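Local atomic coordinates of uncharacterized protein (Thermoplasma acidophilum, PDB entry 3M4R), a protein that is of uncertain function, binding zinc through this N-terminal class II aldolase/adducin-type domain and probably acting as an oxidoreductase through its short-chain dehydrogenase family part. Residues 133-138 with 209-214; 117-122 with 170-175; 39-44 with 65-70; 138-143 with 147-152. All blocks are in the same frame, centred on the assembly; numbering follows the deposited sequence.

Interaction 1: 133-138 with 209-214; sequences ADAILS and SRAENF
Ala135 and Ala211 face each other where two helices of the class II aldolase/adducin domain cross, a worked example of how alanines let helices pack closely. The axes of helices 134-138 and 209-214 approach to 8.4 Å, and their directions diverge by 58°. Both methyls point into the gap. That of Ala135 settles on the backbone of the second helix, with CB 3.8 Å from Glu212 N, while the methyl of Ala211 reaches back to the first helix, its CB 3.8 Å from Ala135 O. Ile136 can be followed outward along its longer branch. Its CB leaves the helix without aiming at the partner, and CG2 lies anti to the backbone N, which puts CG1 beside that N (chi1 -72°). A second bend, at chi2 -67°, swings the chain round, and the terminal CD1 alone arrives, 3.9 Å from Ala211 CB. Val208 and Leu153 pack against the same isoleucine, and Leu153, from helix 146-153, also covers Ala211. The zinc ion, held by Glu116, His130, His132 and His188, lies about 10 Å from the side chain of Ile136. Glu212 joins through its aliphatic base; beyond CG the chain is extended, and the side chain touches Met4 and Asp32. Glu212 CB meets Ala135 CB at 4.0 Å.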
loop_
_atom_site.group_PDB
_atom_site.type_symbol
_atom_site.label_atom_id
_atom_site.label_comp_id
_atom_site.label_asym_id
_atom_site.label_seq_id
_atom_site.Cartn_x
_atom_site.Cartn_y
_atom_site.Cartn_z
ATOM N N ALA A 133 -8.327 6.069 -4.370
ATOM C CA ALA A 133 -8.463 7.011 -5.492
ATOM C C ALA A 133 -9.919 7.142 -5.906
ATOM O O ALA A 133 -10.576 6.135 -6.165
ATOM C CB ALA A 133 -7.634 6.538 -6.659
ATOM N N ASP A 134 -10.416 8.377 -5.939
ATOM C CA ASP A 134 -11.796 8.656 -6.338
ATOM C C ASP A 134 -12.254 7.988 -7.666
ATOM O O ASP A 134 -13.304 7.370 -7.707
ATOM C CB ASP A 134 -12.032 10.168 -6.414
ATOM C CG ASP A 134 -13.488 10.500 -6.638
ATOM O OD1 ASP A 134 -14.279 10.181 -5.715
ATOM O OD2 ASP A 134 -13.841 11.043 -7.732
ATOM N N ALA A 135 -11.475 8.121 -8.730
ATOM C CA ALA A 135 -11.811 7.501 -10.007
ATOM C C ALA A 135 -11.852 5.960 -9.931
ATOM O O ALA A 135 -12.566 5.312 -10.694
ATOM C CB ALA A 135 -10.832 7.951 -11.101
ATOM N N ILE A 136 -11.098 5.370 -9.018
ATOM C CA ILE A 136 -11.160 3.913 -8.835
ATOM C C ILE A 136 -12.459 3.525 -8.127
ATOM O O ILE A 136 -13.081 2.503 -8.461
ATOM C CB ILE A 136 -9.946 3.385 -8.085
ATOM C CG1 ILE A 136 -8.703 3.434 -8.994
ATOM C CG2 ILE A 136 -10.199 1.971 -7.568
ATOM C CD1 ILE A 136 -8.702 2.477 -10.222
ATOM N N LEU A 137 -12.868 4.338 -7.160
ATOM C CA LEU A 137 -14.112 4.117 -6.455
ATOM C C LEU A 137 -15.286 4.236 -7.422
ATOM O O LEU A 137 -16.180 3.405 -7.382
ATOM C CB LEU A 137 -14.274 5.107 -5.290
ATOM C CG LEU A 137 -13.470 4.913 -3.981
ATOM C CD1 LEU A 137 -13.831 6.036 -2.966
ATOM C CD2 LEU A 137 -13.731 3.544 -3.346
ATOM N N SER A 138 -15.255 5.241 -8.307
ATOM C CA SER A 138 -16.304 5.436 -9.303
ATOM C C SER A 138 -16.437 4.275 -10.269
ATOM O O SER A 138 -17.530 3.779 -10.479
ATOM C CB SER A 138 -16.051 6.671 -10.164
ATOM O OG SER A 138 -16.116 7.858 -9.404
ATOM N N SER A 209 -5.330 6.967 -13.940
ATOM C CA SER A 209 -5.561 7.903 -15.029
ATOM C C SER A 209 -6.371 7.222 -16.128
ATOM O O SER A 209 -7.202 7.863 -16.751
ATOM C CB SER A 209 -4.251 8.542 -15.534
ATOM O OG SER A 209 -3.492 7.678 -16.364
ATOM N N ARG A 210 -6.171 5.918 -16.308
ATOM C CA ARG A 210 -7.019 5.110 -17.180
ATOM C C ARG A 210 -8.464 5.010 -16.682
ATOM O O ARG A 210 -9.415 5.090 -17.485
ATOM C CB ARG A 210 -6.420 3.723 -17.441
ATOM C CG ARG A 210 -5.109 3.794 -18.218
ATOM C CD ARG A 210 -4.354 2.468 -18.285
ATOM N NE ARG A 210 -4.888 1.623 -19.348
ATOM C CZ ARG A 210 -4.274 0.556 -19.858
ATOM N NH1 ARG A 210 -4.859 -0.148 -20.816
ATOM N NH2 ARG A 210 -3.083 0.171 -19.402
ATOM N N ALA A 211 -8.633 4.872 -15.380
ATOM C CA ALA A 211 -9.950 4.907 -14.760
ATOM C C ALA A 211 -10.611 6.258 -15.008
ATOM O O ALA A 211 -11.774 6.321 -15.392
ATOM C CB ALA A 211 -9.844 4.662 -13.239
ATOM N N GLU A 212 -9.867 7.324 -14.742
ATOM C CA GLU A 212 -10.383 8.681 -14.895
ATOM C C GLU A 212 -10.744 8.975 -16.363
ATOM O O GLU A 212 -11.862 9.387 -16.648
ATOM C CB GLU A 212 -9.374 9.707 -14.374
ATOM C CG GLU A 212 -10.021 11.011 -13.911
ATOM C CD GLU A 212 -8.995 12.100 -13.662
ATOM O OE1 GLU A 212 -9.115 13.158 -14.312
ATOM O OE2 GLU A 212 -8.067 11.887 -12.847
ATOM N N ASN A 213 -9.802 8.717 -17.271
ATOM C CA ASN A 213 -10.043 8.783 -18.728
ATOM C C ASN A 213 -11.373 8.169 -19.112
ATOM O O ASN A 213 -12.117 8.745 -19.899
ATOM C CB ASN A 213 -8.982 7.990 -19.510
ATOM C CG ASN A 213 -7.718 8.786 -19.804
ATOM O OD1 ASN A 213 -7.745 10.015 -19.870
ATOM N ND2 ASN A 213 -6.599 8.074 -20.020
ATOM N N PHE A 214 -11.642 6.981 -18.574
ATOM C CA PHE A 214 -12.836 6.214 -18.919
ATOM C C PHE A 214 -14.136 6.805 -18.379
ATOM O O PHE A 214 -15.153 6.800 -19.076
ATOM C CB PHE A 214 -12.712 4.755 -18.469
ATOM C CG PHE A 214 -13.972 3.958 -18.678
ATOM C CD1 PHE A 214 -14.229 3.355 -19.902
ATOM C CD2 PHE A 214 -14.916 3.849 -17.668
ATOM C CE1 PHE A 214 -15.420 2.640 -20.111
ATOM C CE2 PHE A 214 -16.091 3.138 -17.862
ATOM C CZ PHE A 214 -16.344 2.532 -19.081
#

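Interaction 2: 117-122 with 170-175; sequences TFLHAF and KEVMNC
Lys170 NZ is held by the carbonyl oxygen of Ala87 and more weakly by that of Ile89 in a neighbouring loop, while the backbone N of the same residue comes to the ring of Phe122. Lys170 N lies at the ring edge, near the ring plane and 4.2 Å from Phe122 CD2. One face of the ring is covered by Met173, a selenomethionine: SE stands 4.0 Å from the centroid of the Phe122 ring and 17° off the normal. CG anti to the backbone N (chi1 -174°) carries the Met173 chain outward, and a bend at chi3 (84°) folds SE over the face. Phe118 CB lies over the opposite face, offset toward the rim. Closer to the backbone, Phe122 CB and Met173 CB meet at 3.8 Å. One turn earlier, Leu119 crosses Val172 at about a right angle, with Leu119 CD2 4.0 Å from Val172 CG2. The side chain of Leu119 lies about 4 Å from those of Glu116 and His130 and about 5 Å from the zinc they bind. A Met-aromatic contact thus joins helix 166-175 to the residue just after helix 117-121, beside the metal site of this aldolase-type domain.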
loop_
_atom_site.group_PDB
_atom_site.type_symbol
_atom_site.label_atom_id
_atom_site.label_comp_id
_atom_site.label_asym_id
_atom_site.label_seq_id
_atom_site.Cartn_x
_atom_site.Cartn_y
_atom_site.Cartn_z
ATOM N N THR A 117 -1.752 -2.449 7.417
ATOM C CA THR A 117 -0.385 -2.901 7.291
ATOM C C THR A 117 -0.255 -4.241 6.623
ATOM O O THR A 117 0.727 -4.484 5.899
ATOM C CB THR A 117 0.345 -2.915 8.687
ATOM O OG1 THR A 117 0.511 -1.557 9.134
ATOM C CG2 THR A 117 1.686 -3.585 8.572
ATOM N N PHE A 118 -1.194 -5.135 6.868
ATOM C CA PHE A 118 -1.087 -6.468 6.267
ATOM C C PHE A 118 -1.247 -6.478 4.745
ATOM O O PHE A 118 -0.698 -7.363 4.099
ATOM C CB PHE A 118 -2.030 -7.452 6.891
ATOM C CG PHE A 118 -1.600 -7.876 8.281
ATOM C CD1 PHE A 118 -0.487 -8.660 8.449
ATOM C CD2 PHE A 118 -2.256 -7.414 9.393
ATOM C CE1 PHE A 118 -0.068 -9.036 9.723
ATOM C CE2 PHE A 118 -1.848 -7.807 10.682
ATOM C CZ PHE A 118 -0.744 -8.617 10.834
ATOM N N LEU A 119 -1.897 -5.460 4.157
ATOM C CA LEU A 119 -1.903 -5.369 2.662
ATOM C C LEU A 119 -0.482 -5.260 2.133
ATOM O O LEU A 119 -0.112 -5.807 1.050
ATOM C CB LEU A 119 -2.700 -4.163 2.148
ATOM C CG LEU A 119 -4.178 -4.036 2.514
ATOM C CD1 LEU A 119 -4.803 -2.726 1.946
ATOM C CD2 LEU A 119 -4.964 -5.274 2.059
ATOM N N HIS A 120 0.317 -4.541 2.897
ATOM C CA HIS A 120 1.701 -4.248 2.539
ATOM C C HIS A 120 2.633 -5.443 2.785
ATOM O O HIS A 120 3.514 -5.813 1.936
ATOM C CB HIS A 120 2.132 -3.038 3.345
ATOM C CG HIS A 120 1.390 -1.791 2.952
ATOM N ND1 HIS A 120 1.907 -0.895 2.034
ATOM C CD2 HIS A 120 0.181 -1.304 3.323
ATOM C CE1 HIS A 120 1.031 0.088 1.856
ATOM N NE2 HIS A 120 -0.024 -0.129 2.626
ATOM N N ALA A 121 2.478 -6.018 3.963
ATOM C CA ALA A 121 3.375 -7.114 4.399
ATOM C C ALA A 121 3.234 -8.310 3.496
ATOM O O ALA A 121 4.216 -8.977 3.201
ATOM C CB ALA A 121 3.094 -7.536 5.900
ATOM N N PHE A 122 2.007 -8.564 3.050
ATOM C CA PHE A 122 1.664 -9.767 2.310
ATOM C C PHE A 122 1.875 -9.658 0.785
ATOM O O PHE A 122 1.635 -10.625 0.099
ATOM C CB PHE A 122 0.216 -10.158 2.534
ATOM C CG PHE A 122 -0.100 -10.678 3.916
ATOM C CD1 PHE A 122 0.884 -11.077 4.800
ATOM C CD2 PHE A 122 -1.417 -10.811 4.299
ATOM C CE1 PHE A 122 0.535 -11.574 6.043
ATOM C CE2 PHE A 122 -1.779 -11.309 5.524
ATOM C CZ PHE A 122 -0.806 -11.685 6.405
ATOM N N LYS A 170 -5.531 -11.253 3.362
ATOM C CA LYS A 170 -5.365 -12.652 2.929
ATOM C C LYS A 170 -5.763 -12.920 1.454
ATOM O O LYS A 170 -5.098 -13.654 0.717
ATOM C CB LYS A 170 -6.247 -13.514 3.825
ATOM C CG LYS A 170 -5.821 -13.426 5.305
ATOM C CD LYS A 170 -5.394 -14.728 5.864
ATOM C CE LYS A 170 -4.217 -15.372 5.137
ATOM N NZ LYS A 170 -4.256 -16.790 5.556
ATOM N N GLU A 171 -6.851 -12.309 1.028
ATOM C CA GLU A 171 -7.292 -12.406 -0.382
ATOM C C GLU A 171 -6.335 -11.706 -1.316
ATOM O O GLU A 171 -6.058 -12.195 -2.417
ATOM C CB GLU A 171 -8.629 -11.743 -0.533
ATOM C CG GLU A 171 -9.746 -12.580 -0.037
ATOM C CD GLU A 171 -9.932 -13.848 -0.868
ATOM O OE1 GLU A 171 -10.113 -13.767 -2.105
ATOM O OE2 GLU A 171 -9.873 -14.926 -0.256
ATOM N N VAL A 172 -5.850 -10.545 -0.876
ATOM C CA VAL A 172 -4.868 -9.819 -1.626
ATOM C C VAL A 172 -3.624 -10.694 -1.783
ATOM O O VAL A 172 -3.106 -10.865 -2.895
ATOM C CB VAL A 172 -4.552 -8.479 -0.957
ATOM C CG1 VAL A 172 -3.298 -7.920 -1.481
ATOM C CG2 VAL A 172 -5.723 -7.541 -1.102
HETATM N N MSE A 173 -3.163 -11.257 -0.671
HETATM C CA MSE A 173 -2.030 -12.136 -0.698
HETATM C C MSE A 173 -2.222 -13.239 -1.726
HETATM O O MSE A 173 -1.331 -13.506 -2.516
HETATM C CB MSE A 173 -1.827 -12.791 0.674
HETATM C CG MSE A 173 -0.571 -13.616 0.763
HETATM SE SE MSE A 173 -0.315 -14.314 2.586
HETATM C CE MSE A 173 -1.434 -15.877 2.462
ATOM N N ASN A 174 -3.373 -13.895 -1.684
ATOM C CA ASN A 174 -3.619 -15.061 -2.525
ATOM C C ASN A 174 -3.885 -14.728 -4.008
ATOM O O ASN A 174 -3.630 -15.564 -4.857
ATOM C CB ASN A 174 -4.776 -15.885 -1.972
ATOM C CG ASN A 174 -4.476 -16.488 -0.586
ATOM O OD1 ASN A 174 -3.317 -16.838 -0.244
ATOM N ND2 ASN A 174 -5.530 -16.618 0.224
ATOM N N CYS A 175 -4.340 -13.517 -4.330
ATOM C CA CYS A 175 -4.630 -13.199 -5.726
ATOM C C CYS A 175 -3.418 -12.592 -6.414
ATOM O O CYS A 175 -3.368 -12.521 -7.622
ATOM C CB CYS A 175 -5.836 -12.279 -5.836
ATOM S SG CYS A 175 -7.318 -13.054 -5.196
#

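Interaction 3: 39-44 with 65-70; sequences GNTSVK and SNLGTI
Leu67 lays its two methyls on the start of strand 40-44, one on bare backbone and one on a side chain. CD1 rests 3.7 Å from Gly39 C and 3.9 Å from Asn40 N, and such contact with the peptide itself is possible because Gly39 presents no side chain on the face turned to the leucine. CD2 takes the other half of the contact, 3.7 Å from Thr41 OG1 and 4.0 Å from Thr41 CG2. The two side chains meet at a slant. What fixes Thr41 is its hydroxyl: lying between the backbone N and the carbonyl carbon (chi1 53°), OG1 hydrogen-bonds with Ser24 OG of helix 16-28. Ser24 also touches Leu67, as does Val34. Within the loop 65-70, Ser65 OG donates to Asn66 O at 2.7 Å, in the carbonyl plane and on a lone pair. Strand 40-48 lies in the mixed sheet of the aldolase-type domain, between strands 54-61 and 127-131, and the loop follows strand 54-61. The CB of Asn40 points away from the loop; OD1 bonds to His120 NE2 and ND2 to Glu116 OE1, a second-shell hold on a zinc ligand. The strand end is therefore two-sided: polar bonds near the metal are set against an apolar cover supplied by the loop, where cohesion rests on van der Waals contact.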
loop_
_atom_site.group_PDB
_atom_site.type_symbol
_atom_site.label_atom_id
_atom_site.label_comp_id
_atom_site.label_asym_id
_atom_site.label_seq_id
_atom_site.Cartn_x
_atom_site.Cartn_y
_atom_site.Cartn_z
ATOM N N GLY A 39 -5.140 6.197 2.719
ATOM C CA GLY A 39 -4.050 5.737 1.865
ATOM C C GLY A 39 -2.820 5.416 2.696
ATOM O O GLY A 39 -2.644 5.923 3.805
ATOM N N ASN A 40 -1.957 4.583 2.161
ATOM C CA ASN A 40 -0.806 4.200 2.911
ATOM C C ASN A 40 0.235 3.571 1.990
ATOM O O ASN A 40 -0.082 3.014 0.946
ATOM C CB ASN A 40 -1.206 3.328 4.134
ATOM C CG ASN A 40 -2.440 2.506 3.889
ATOM O OD1 ASN A 40 -2.379 1.526 3.152
ATOM N ND2 ASN A 40 -3.581 2.923 4.454
ATOM N N THR A 41 1.478 3.756 2.371
ATOM C CA THR A 41 2.590 3.287 1.644
ATOM C C THR A 41 3.536 2.538 2.577
ATOM O O THR A 41 3.463 2.678 3.828
ATOM C CB THR A 41 3.348 4.480 1.086
ATOM O OG1 THR A 41 3.645 5.389 2.174
ATOM C CG2 THR A 41 2.470 5.201 0.004
ATOM N N SER A 42 4.490 1.839 1.965
ATOM C CA SER A 42 5.443 1.056 2.716
ATOM C C SER A 42 6.672 0.721 1.896
ATOM O O SER A 42 6.644 0.770 0.685
ATOM C CB SER A 42 4.814 -0.212 3.230
ATOM O OG SER A 42 4.558 -1.131 2.192
ATOM N N VAL A 43 7.768 0.474 2.589
ATOM C CA VAL A 43 8.970 -0.022 1.979
ATOM C C VAL A 43 9.539 -1.140 2.874
ATOM O O VAL A 43 9.572 -0.986 4.087
ATOM C CB VAL A 43 9.999 1.090 1.765
ATOM C CG1 VAL A 43 10.331 1.781 3.059
ATOM C CG2 VAL A 43 11.238 0.535 1.015
ATOM N N LYS A 44 9.939 -2.248 2.257
ATOM C CA LYS A 44 10.628 -3.332 2.951
ATOM C C LYS A 44 12.147 -3.090 2.943
ATOM O O LYS A 44 12.759 -2.821 1.899
ATOM C CB LYS A 44 10.290 -4.676 2.322
ATOM C CG LYS A 44 8.812 -5.033 2.484
ATOM C CD LYS A 44 8.465 -6.287 1.700
ATOM C CE LYS A 44 6.933 -6.560 1.724
ATOM N NZ LYS A 44 6.125 -5.561 0.937
ATOM N N SER A 65 0.859 11.255 10.722
ATOM C CA SER A 65 0.794 12.237 9.646
ATOM C C SER A 65 -0.033 11.732 8.467
ATOM O O SER A 65 -0.161 10.513 8.278
ATOM C CB SER A 65 2.232 12.538 9.128
ATOM O OG SER A 65 2.247 13.456 8.018
ATOM N N ASN A 66 -0.527 12.671 7.659
ATOM C CA ASN A 66 -1.112 12.317 6.384
ATOM C C ASN A 66 0.064 12.078 5.417
ATOM O O ASN A 66 1.202 12.451 5.710
ATOM C CB ASN A 66 -2.108 13.386 5.900
ATOM C CG ASN A 66 -3.430 13.381 6.709
ATOM O OD1 ASN A 66 -3.735 12.433 7.445
ATOM N ND2 ASN A 66 -4.219 14.420 6.542
ATOM N N LEU A 67 -0.205 11.396 4.315
ATOM C CA LEU A 67 0.800 11.027 3.309
ATOM C C LEU A 67 1.480 12.247 2.671
ATOM O O LEU A 67 2.673 12.217 2.350
ATOM C CB LEU A 67 0.105 10.277 2.171
ATOM C CG LEU A 67 -0.161 8.785 2.380
ATOM C CD1 LEU A 67 -0.956 8.237 1.190
ATOM C CD2 LEU A 67 1.181 8.069 2.543
ATOM N N GLY A 68 0.685 13.281 2.490
ATOM C CA GLY A 68 1.073 14.491 1.717
ATOM C C GLY A 68 2.281 15.245 2.271
ATOM O O GLY A 68 3.103 15.765 1.495
ATOM N N THR A 69 2.391 15.266 3.605
ATOM C CA THR A 69 3.410 16.023 4.329
ATOM C C THR A 69 4.240 15.095 5.220
ATOM O O THR A 69 4.865 15.519 6.172
ATOM C CB THR A 69 2.739 17.149 5.173
ATOM O OG1 THR A 69 1.827 16.570 6.096
ATOM C CG2 THR A 69 1.963 18.088 4.283
ATOM N N ILE A 70 4.289 13.821 4.859
ATOM C CA ILE A 70 4.922 12.833 5.705
ATOM C C ILE A 70 6.456 13.049 5.709
ATOM O O ILE A 70 7.025 13.668 4.799
ATOM C CB ILE A 70 4.538 11.425 5.277
ATOM C CG1 ILE A 70 4.650 10.441 6.473
ATOM C CG2 ILE A 70 5.385 10.958 4.071
ATOM C CD1 ILE A 70 3.844 9.170 6.239
#

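Interaction 4: 138-143 with 147-152; sequences SITNTD and DQIAKI
Ile139 brings both branches and its carbonyl to helix 147-152, where helix 134-140 is about to end and a short connection leads to the next helix of the class II aldolase/adducin-type domain. CG1 lies anti to the backbone N (chi1 -152°) and the extended chain carries CD1 across, so that Ile139 and Ile152 meet tip to tip with their CD1 atoms 4.0 Å apart. The shorter branch touches more lightly, Ile139 CG2 standing 4.4 Å from Ile149 CG2. Ile139 O lies 3.7 Å from Ile149 CD1, a methyl that also covers Thr140 CA at 4.1 Å. Thr140 offers its CG2 to the same methyl, whereas its OG1 is tied to Ile136 O and Lys187 N, and its carbonyl accepts from Arg186 NH1; these bonds join the helix end to the loop just before zinc ligand His188, whose side chain is about 7 Å from that of Thr140. The CB of Asn141 points away from the second helix, and ND2 bonds to Leu137 O. Thr142 then closes the turn: its OG1 donates to Ile139 O at 2.8 Å, tilted 23° from the carbonyl plane, and the same oxygen receives a weak bond from Thr142 N. Thr142 OG1 also pairs with Leu144 N, where the chain heads into helix 146-153. The carbonyl under the Ile149 methyl is thus satisfied by the turn itself, so what passes between the two helices here is apolar packing, mainly of isoleucines, while the polar groups bond within the turn, back along the helix, or to Arg186 and Lys187.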
loop_
_atom_site.group_PDB
_atom_site.type_symbol
_atom_site.label_atom_id
_atom_site.label_comp_id
_atom_site.label_asym_id
_atom_site.label_seq_id
_atom_site.Cartn_x
_atom_site.Cartn_y
_atom_site.Cartn_z
ATOM N N SER A 138 -15.255 5.241 -8.307
ATOM C CA SER A 138 -16.304 5.436 -9.303
ATOM C C SER A 138 -16.437 4.275 -10.269
ATOM O O SER A 138 -17.530 3.779 -10.479
ATOM C CB SER A 138 -16.051 6.671 -10.164
ATOM O OG SER A 138 -16.116 7.858 -9.404
ATOM N N ILE A 139 -15.323 3.856 -10.870
ATOM C CA ILE A 139 -15.380 2.791 -11.860
ATOM C C ILE A 139 -15.801 1.477 -11.232
ATOM O O ILE A 139 -16.535 0.707 -11.843
ATOM C CB ILE A 139 -14.063 2.625 -12.682
ATOM C CG1 ILE A 139 -14.411 2.038 -14.059
ATOM C CG2 ILE A 139 -13.062 1.744 -11.952
ATOM C CD1 ILE A 139 -13.271 1.993 -15.040
ATOM N N THR A 140 -15.368 1.227 -10.005
ATOM C CA THR A 140 -15.696 -0.025 -9.341
ATOM C C THR A 140 -17.100 0.008 -8.741
ATOM O O THR A 140 -17.639 -1.035 -8.407
ATOM C CB THR A 140 -14.643 -0.417 -8.321
ATOM O OG1 THR A 140 -14.534 0.580 -7.295
ATOM C CG2 THR A 140 -13.288 -0.600 -9.021
ATOM N N ASN A 141 -17.688 1.196 -8.629
ATOM C CA ASN A 141 -19.063 1.336 -8.148
ATOM C C ASN A 141 -20.117 1.292 -9.264
ATOM O O ASN A 141 -21.279 1.407 -8.968
ATOM C CB ASN A 141 -19.244 2.622 -7.320
ATOM C CG ASN A 141 -19.000 2.392 -5.864
ATOM O OD1 ASN A 141 -19.726 1.639 -5.222
ATOM N ND2 ASN A 141 -17.954 3.006 -5.329
ATOM N N THR A 142 -19.694 1.138 -10.523
ATOM C CA THR A 142 -20.590 0.886 -11.655
ATOM C C THR A 142 -20.903 -0.605 -11.713
ATOM O O THR A 142 -20.298 -1.397 -11.004
ATOM C CB THR A 142 -19.947 1.237 -13.029
ATOM O OG1 THR A 142 -18.921 0.283 -13.342
ATOM C CG2 THR A 142 -19.368 2.655 -13.068
ATOM N N ASP A 143 -21.815 -0.995 -12.601
ATOM C CA ASP A 143 -22.160 -2.404 -12.749
ATOM C C ASP A 143 -21.250 -3.106 -13.750
ATOM O O ASP A 143 -21.552 -4.201 -14.206
ATOM C CB ASP A 143 -23.637 -2.539 -13.154
ATOM C CG ASP A 143 -24.578 -2.031 -12.073
ATOM O OD1 ASP A 143 -24.240 -2.149 -10.889
ATOM O OD2 ASP A 143 -25.651 -1.514 -12.401
ATOM N N ASP A 147 -13.968 -8.219 -15.130
ATOM C CA ASP A 147 -13.106 -8.509 -16.253
ATOM C C ASP A 147 -13.072 -7.362 -17.246
ATOM O O ASP A 147 -12.040 -7.115 -17.866
ATOM C CB ASP A 147 -13.514 -9.807 -16.970
ATOM C CG ASP A 147 -13.146 -11.071 -16.180
ATOM O OD1 ASP A 147 -12.622 -10.973 -15.053
ATOM O OD2 ASP A 147 -13.381 -12.191 -16.692
ATOM N N GLN A 148 -14.178 -6.658 -17.433
ATOM C CA GLN A 148 -14.118 -5.506 -18.313
ATOM C C GLN A 148 -13.397 -4.341 -17.599
ATOM O O GLN A 148 -12.659 -3.572 -18.214
ATOM C CB GLN A 148 -15.505 -5.123 -18.824
ATOM C CG GLN A 148 -16.158 -6.181 -19.708
ATOM C CD GLN A 148 -17.501 -5.730 -20.180
ATOM O OE1 GLN A 148 -18.061 -4.778 -19.654
ATOM N NE2 GLN A 148 -18.023 -6.388 -21.192
ATOM N N ILE A 149 -13.578 -4.222 -16.304
ATOM C CA ILE A 149 -12.749 -3.272 -15.545
ATOM C C ILE A 149 -11.227 -3.510 -15.733
ATOM O O ILE A 149 -10.474 -2.563 -15.988
ATOM C CB ILE A 149 -13.134 -3.218 -14.070
ATOM C CG1 ILE A 149 -14.574 -2.663 -13.922
ATOM C CG2 ILE A 149 -12.174 -2.292 -13.326
ATOM C CD1 ILE A 149 -15.084 -2.647 -12.481
ATOM N N ALA A 150 -10.799 -4.769 -15.662
ATOM C CA ALA A 150 -9.401 -5.144 -15.897
ATOM C C ALA A 150 -8.943 -4.782 -17.324
ATOM O O ALA A 150 -7.829 -4.266 -17.508
ATOM C CB ALA A 150 -9.200 -6.636 -15.627
ATOM N N LYS A 151 -9.796 -4.987 -18.331
ATOM C CA LYS A 151 -9.399 -4.658 -19.697
ATOM C C LYS A 151 -9.229 -3.130 -19.832
ATOM O O LYS A 151 -8.397 -2.671 -20.613
ATOM C CB LYS A 151 -10.357 -5.239 -20.776
ATOM C CG LYS A 151 -10.577 -6.785 -20.688
ATOM C CD LYS A 151 -10.990 -7.559 -22.010
ATOM C CE LYS A 151 -11.426 -6.716 -23.137
ATOM N NZ LYS A 151 -11.996 -7.426 -24.417
ATOM N N ILE A 152 -9.981 -2.356 -19.050
ATOM C CA ILE A 152 -9.912 -0.896 -19.112
ATOM C C ILE A 152 -8.613 -0.418 -18.463
ATOM O O ILE A 152 -7.905 0.428 -19.001
ATOM C CB ILE A 152 -11.115 -0.231 -18.375
ATOM C CG1 ILE A 152 -12.430 -0.509 -19.128
ATOM C CG2 ILE A 152 -10.930 1.276 -18.269
ATOM C CD1 ILE A 152 -13.700 -0.310 -18.302
#

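How the interactions relate
All four contacts are mostly buried and rest on apolar packing, but they serve different parts of one domain. Interactions 1 and 4 share helix 134-140 and form a continuous cluster: Phe214 of 209-214 packs against both Ile139 and Ile152, with Phe214 CD2 3.6 Å from Ile139 CD1. Both are peripheral; their centres lie about 18 and 20 Å from the centre of the chain. Interactions 2 and 3 sit nearer that centre, beside the zinc, and meet through polar bonds, His120 ND1 probably to Ser42 OG and His120 O probably to Lys44 NZ. Small methyls and isoleucines thus build the outer helix packing, whereas a Met-aromatic contact and a leucine laid on a strand adjoin a polar second shell round the metal.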